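Local structure of ofchtiv-allosamidin (Ostrinia furnacalis, 6JMB) at residues 144-147 against 148-152; 236-240 against 241-245. The protein binds the inhibitor allosamidin in its active-site cleft and, as a group IV insect chitinase of glycoside hydrolase family 18, probably hydrolyses chitin. One frame throughout, in Å; residues are numbered along the deposited sequence.

Contact 1 (144-147 against 148-152); sequences STLL and KELRE
The carbonyl oxygen of Leu146 receives the backbone N-H of Leu150, with 2.9 Å from N to O and an N-H...O angle of 164°. Leu147 O takes Arg151 N in the same way, Ser144 O takes Lys148 N, and Thr145 O takes Glu149 N at 3.0 Å, so four successive i to i+4 bonds carry the helix through 144-151. On one flank Thr145 and Glu149 lie side by side and point the same way. The methyl CG2 of Thr145, placed opposite the backbone N by its torsion (OG1 chi1 -60°), rests against Glu149 OE2 at 3.5 Å. CG of Glu149 packs over Thr145 O, 3.4 Å away, and the extended chain carries the carboxylate on to Arg102 of helix 99-116, a salt bridge through OE1. Were Glu149 an alanine, the Arg102 guanidinium would probably lose this carboxylate partner and the Thr145 methyl its neighbour on that flank. Around the helix from this pair, Leu146 and Leu150 meet at an angle, with Leu146 CG 3.8 Å from Leu150 CD1; CG of Leu150 also covers the Leu146 carbonyl oxygen. Leu150 reaches Phe105 and Ile106 as well as Leu161, while Leu147 packs on Leu161, Val163 and helix 178-184. The guanidinium of Arg151 gives NE to the carbonyl oxygen of Tyr184 and makes salt bridges with Asp155 through NH1 and Asp186 through NH2. Apolar residues facing strand 160-165 and charged ones paired along the flanks are the pattern of an outer helix in the TIM barrel of family 18, here the helix of the unit 120-124, 138-154, 160-165.

Contact 2 (236-240 against 241-245); sequences AGCPP and EKLVM
Pro240 and Glu241, with Pro239 just before them, carry a tight 3-10 turn over 240-242 that leads from the loop after helix 226-235 into strand 243-256 of the family 18 TIM barrel. The loop leaves that helix through a Schellman motif, in which Gly237 has a positive phi. Two i to i+3 bonds close the turn: Lys242 N donates to Pro239 O at 2.9 Å, and Leu243 N donates to Pro240 O at 3.1 Å. Both donors stand above the carbonyl planes, the first 55° and the second 69° out of plane. Both acceptors are proline carbonyls; the rings themselves have no N-H to donate. The carboxylate of Glu241 folds back over the proline pair. Its CG sits between the backbone N and the carbonyl carbon (chi1 68°), and a bend at chi2 brings Glu241 CD to 3.5 Å from Pro239 CB. Glu241 OE1 also reaches Pro240 CD at 3.5 Å, which makes this a contact of the carboxylate with ring carbons of both prolines. Pro239 meets a second partner, for the extended chain of Lys242 passes obliquely by the CG corner of its ring, with Lys242 CB 4.0 Å from Pro239 CG. The ammonium group at the far end bonds to the carbonyl oxygens of Ala182 and Val185. Deeper in, the backbone of strand 243-256 is bonded to Ile188 and Val190 of the neighbouring parallel strand. Cys238, its sulfur anti to the backbone N, lies beside the start of the strand, with Cys238 SG 3.9 Å from Leu243 CB.

Contacts 1 and 2 belong to the same family 18 barrel and follow one another along the chain. Their centres lie 18 Å apart and their nearest atoms about 7 Å apart, so they do not touch. Helix 178-184 lies next to both: Ser144 and Leu147 pack on its Val181, whereas Cys238 touches Val178 and Pro239 touches Ala182. Contact 1 belongs to an outer helix, contact 2 to the entry into a barrel strand. Neither contributes a residue to the allosamizoline pocket; the side chains of Leu147 and Leu243 are each about 13 Å from the bound inhibitor moiety.

Contact 1 (144-147 against 148-152)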
loop_
_atom_site.group_PDB
_atom_site.type_symbol
_atom_site.label_atom_id
_atom_site.label_comp_id
_atom_site.label_asym_id
_atom_site.label_seq_id
_atom_site.Cartn_x
_atom_site.Cartn_y
_atom_site.Cartn_z
ATOM N N SER A 144 10.214 -6.317 -16.413
ATOM C CA SER A 144 11.274 -7.183 -15.908
ATOM C C SER A 144 12.649 -6.747 -16.402
ATOM O O SER A 144 13.627 -6.813 -15.650
ATOM C CB SER A 144 10.979 -8.637 -16.265
ATOM O OG SER A 144 9.922 -9.126 -15.452
ATOM N N THR A 145 12.746 -6.289 -17.655
ATOM C CA THR A 145 14.023 -5.773 -18.142
ATOM C C THR A 145 14.458 -4.557 -17.339
ATOM O O THR A 145 15.631 -4.437 -16.965
ATOM C CB THR A 145 13.916 -5.437 -19.629
ATOM O OG1 THR A 145 13.579 -6.626 -20.348
ATOM C CG2 THR A 145 15.238 -4.888 -20.162
ATOM N N LEU A 146 13.519 -3.657 -17.047
ATOM C CA LEU A 146 13.832 -2.476 -16.251
ATOM C C LEU A 146 14.379 -2.865 -14.883
ATOM O O LEU A 146 15.381 -2.308 -14.420
ATOM C CB LEU A 146 12.575 -1.623 -16.103
ATOM C CG LEU A 146 12.692 -0.411 -15.174
ATOM C CD1 LEU A 146 13.658 0.617 -15.753
ATOM C CD2 LEU A 146 11.320 0.209 -14.946
ATOM N N LEU A 147 13.734 -3.832 -14.220
ATOM C CA LEU A 147 14.207 -4.260 -12.906
ATOM C C LEU A 147 15.597 -4.881 -12.988
ATOM O O LEU A 147 16.449 -4.632 -12.125
ATOM C CB LEU A 147 13.215 -5.244 -12.285
ATOM C CG LEU A 147 11.825 -4.682 -11.968
ATOM C CD1 LEU A 147 10.904 -5.808 -11.505
ATOM C CD2 LEU A 147 11.902 -3.571 -10.929
ATOM N N LYS A 148 15.842 -5.705 -14.012
ATOM C CA LYS A 148 17.167 -6.294 -14.197
ATOM C C LYS A 148 18.235 -5.212 -14.318
ATOM O O LYS A 148 19.299 -5.294 -13.690
ATOM C CB LYS A 148 17.156 -7.174 -15.446
ATOM C CG LYS A 148 18.507 -7.769 -15.799
ATOM C CD LYS A 148 18.426 -8.534 -17.112
ATOM C CE LYS A 148 19.752 -9.183 -17.463
ATOM N NZ LYS A 148 19.757 -9.706 -18.858
ATOM N N GLU A 149 17.962 -4.184 -15.123
ATOM C CA GLU A 149 18.953 -3.141 -15.367
ATOM C C GLU A 149 19.138 -2.245 -14.147
ATOM O O GLU A 149 20.261 -1.807 -13.857
ATOM C CB GLU A 149 18.573 -2.355 -16.622
ATOM C CG GLU A 149 18.622 -3.230 -17.883
ATOM C CD GLU A 149 18.198 -2.511 -19.146
ATOM O OE1 GLU A 149 17.787 -1.340 -19.057
ATOM O OE2 GLU A 149 18.270 -3.124 -20.238
ATOM N N LEU A 150 18.059 -1.970 -13.412
ATOM C CA LEU A 150 18.193 -1.246 -12.151
ATOM C C LEU A 150 19.064 -2.020 -11.171
ATOM O O LEU A 150 19.966 -1.455 -10.541
ATOM C CB LEU A 150 16.815 -0.987 -11.539
ATOM C CG LEU A 150 16.017 0.178 -12.124
ATOM C CD1 LEU A 150 14.528 0.000 -11.855
ATOM C CD2 LEU A 150 16.497 1.525 -11.571
ATOM N N ARG A 151 18.819 -3.326 -11.041
ATOM C CA ARG A 151 19.610 -4.135 -10.122
ATOM C C ARG A 151 21.085 -4.105 -10.491
ATOM O O ARG A 151 21.944 -3.942 -9.617
ATOM C CB ARG A 151 19.091 -5.573 -10.114
ATOM C CG ARG A 151 20.022 -6.573 -9.433
ATOM C CD ARG A 151 20.293 -6.194 -7.986
ATOM N NE ARG A 151 19.060 -6.146 -7.211
ATOM C CZ ARG A 151 18.979 -5.758 -5.944
ATOM N NH1 ARG A 151 20.070 -5.368 -5.292
ATOM N NH2 ARG A 151 17.805 -5.756 -5.328
ATOM N N GLU A 152 21.394 -4.251 -11.781
ATOM C CA GLU A 152 22.788 -4.258 -12.214
ATOM C C GLU A 152 23.502 -2.973 -11.815
ATOM O O GLU A 152 24.648 -3.009 -11.347
ATOM C CB GLU A 152 22.856 -4.475 -13.723
ATOM C CG GLU A 152 22.644 -5.927 -14.119
ATOM C CD GLU A 152 22.444 -6.114 -15.608
ATOM O OE1 GLU A 152 22.333 -5.103 -16.334
ATOM O OE2 GLU A 152 22.397 -7.283 -16.050
#

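Contact 2 (236-240 against 241-245)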
loop_
_atom_site.group_PDB
_atom_site.type_symbol
_atom_site.label_atom_id
_atom_site.label_comp_id
_atom_site.label_asym_id
_atom_site.label_seq_id
_atom_site.Cartn_x
_atom_site.Cartn_y
_atom_site.Cartn_z
ATOM N N ALA A 236 3.144 -18.798 -7.815
ATOM C CA ALA A 236 3.684 -18.332 -9.083
ATOM C C ALA A 236 5.185 -18.080 -9.037
ATOM O O ALA A 236 5.762 -17.679 -10.054
ATOM C CB ALA A 236 2.948 -17.072 -9.544
ATOM N N GLY A 237 5.827 -18.286 -7.892
ATOM C CA GLY A 237 7.274 -18.236 -7.847
ATOM C C GLY A 237 7.897 -17.170 -6.972
ATOM O O GLY A 237 9.120 -17.014 -6.979
ATOM N N CYS A 238 7.096 -16.421 -6.220
ATOM C CA CYS A 238 7.677 -15.494 -5.259
ATOM C C CYS A 238 8.031 -16.251 -3.985
ATOM O O CYS A 238 7.127 -16.754 -3.307
ATOM C CB CYS A 238 6.705 -14.380 -4.916
ATOM S SG CYS A 238 7.455 -13.119 -3.857
ATOM N N PRO A 239 9.306 -16.364 -3.625
ATOM C CA PRO A 239 9.650 -17.060 -2.390
ATOM C C PRO A 239 9.068 -16.325 -1.190
ATOM O O PRO A 239 8.890 -15.094 -1.225
ATOM C CB PRO A 239 11.183 -17.038 -2.378
ATOM C CG PRO A 239 11.570 -15.932 -3.283
ATOM C CD PRO A 239 10.486 -15.804 -4.309
ATOM N N PRO A 240 8.733 -17.053 -0.123
ATOM C CA PRO A 240 8.155 -16.387 1.053
ATOM C C PRO A 240 9.055 -15.313 1.617
ATOM O O PRO A 240 8.561 -14.293 2.113
ATOM C CB PRO A 240 7.949 -17.531 2.057
ATOM C CG PRO A 240 8.074 -18.781 1.281
ATOM C CD PRO A 240 8.906 -18.499 0.079
ATOM N N GLU A 241 10.372 -15.502 1.534
ATOM C CA GLU A 241 11.313 -14.524 2.061
ATOM C C GLU A 241 11.369 -13.250 1.228
ATOM O O GLU A 241 12.066 -12.307 1.620
ATOM C CB GLU A 241 12.699 -15.151 2.200
ATOM C CG GLU A 241 13.355 -15.484 0.882
ATOM C CD GLU A 241 13.163 -16.935 0.464
ATOM O OE1 GLU A 241 12.191 -17.587 0.920
ATOM O OE2 GLU A 241 13.994 -17.421 -0.334
ATOM N N LYS A 242 10.651 -13.192 0.107
ATOM C CA LYS A 242 10.532 -11.965 -0.665
ATOM C C LYS A 242 9.107 -11.445 -0.750
ATOM O O LYS A 242 8.875 -10.435 -1.425
ATOM C CB LYS A 242 11.102 -12.141 -2.078
ATOM C CG LYS A 242 12.618 -12.214 -2.109
ATOM C CD LYS A 242 13.152 -12.113 -3.525
ATOM C CE LYS A 242 14.667 -12.070 -3.522
ATOM N NZ LYS A 242 15.188 -11.907 -4.904
ATOM N N LEU A 243 8.152 -12.086 -0.084
ATOM C CA LEU A 243 6.751 -11.686 -0.149
ATOM C C LEU A 243 6.428 -10.898 1.113
ATOM O O LEU A 243 6.411 -11.453 2.217
ATOM C CB LEU A 243 5.840 -12.904 -0.272
ATOM C CG LEU A 243 4.433 -12.658 -0.843
ATOM C CD1 LEU A 243 3.769 -13.985 -1.165
ATOM C CD2 LEU A 243 3.525 -11.856 0.082
ATOM N N VAL A 244 6.165 -9.610 0.944
ATOM C CA VAL A 244 5.796 -8.727 2.042
ATOM C C VAL A 244 4.327 -8.380 1.855
ATOM O O VAL A 244 3.934 -7.848 0.809
ATOM C CB VAL A 244 6.681 -7.473 2.073
ATOM C CG1 VAL A 244 6.314 -6.592 3.256
ATOM C CG2 VAL A 244 8.155 -7.867 2.143
ATOM N N MET A 245 3.513 -8.703 2.850
ATOM C CA MET A 245 2.065 -8.657 2.698
ATOM C C MET A 245 1.536 -7.278 3.072
ATOM O O MET A 245 1.740 -6.813 4.199
ATOM C CB MET A 245 1.415 -9.722 3.574
ATOM C CG MET A 245 -0.044 -9.944 3.240
ATOM S SD MET A 245 -0.845 -11.078 4.391
ATOM C CE MET A 245 -1.337 -9.938 5.679
#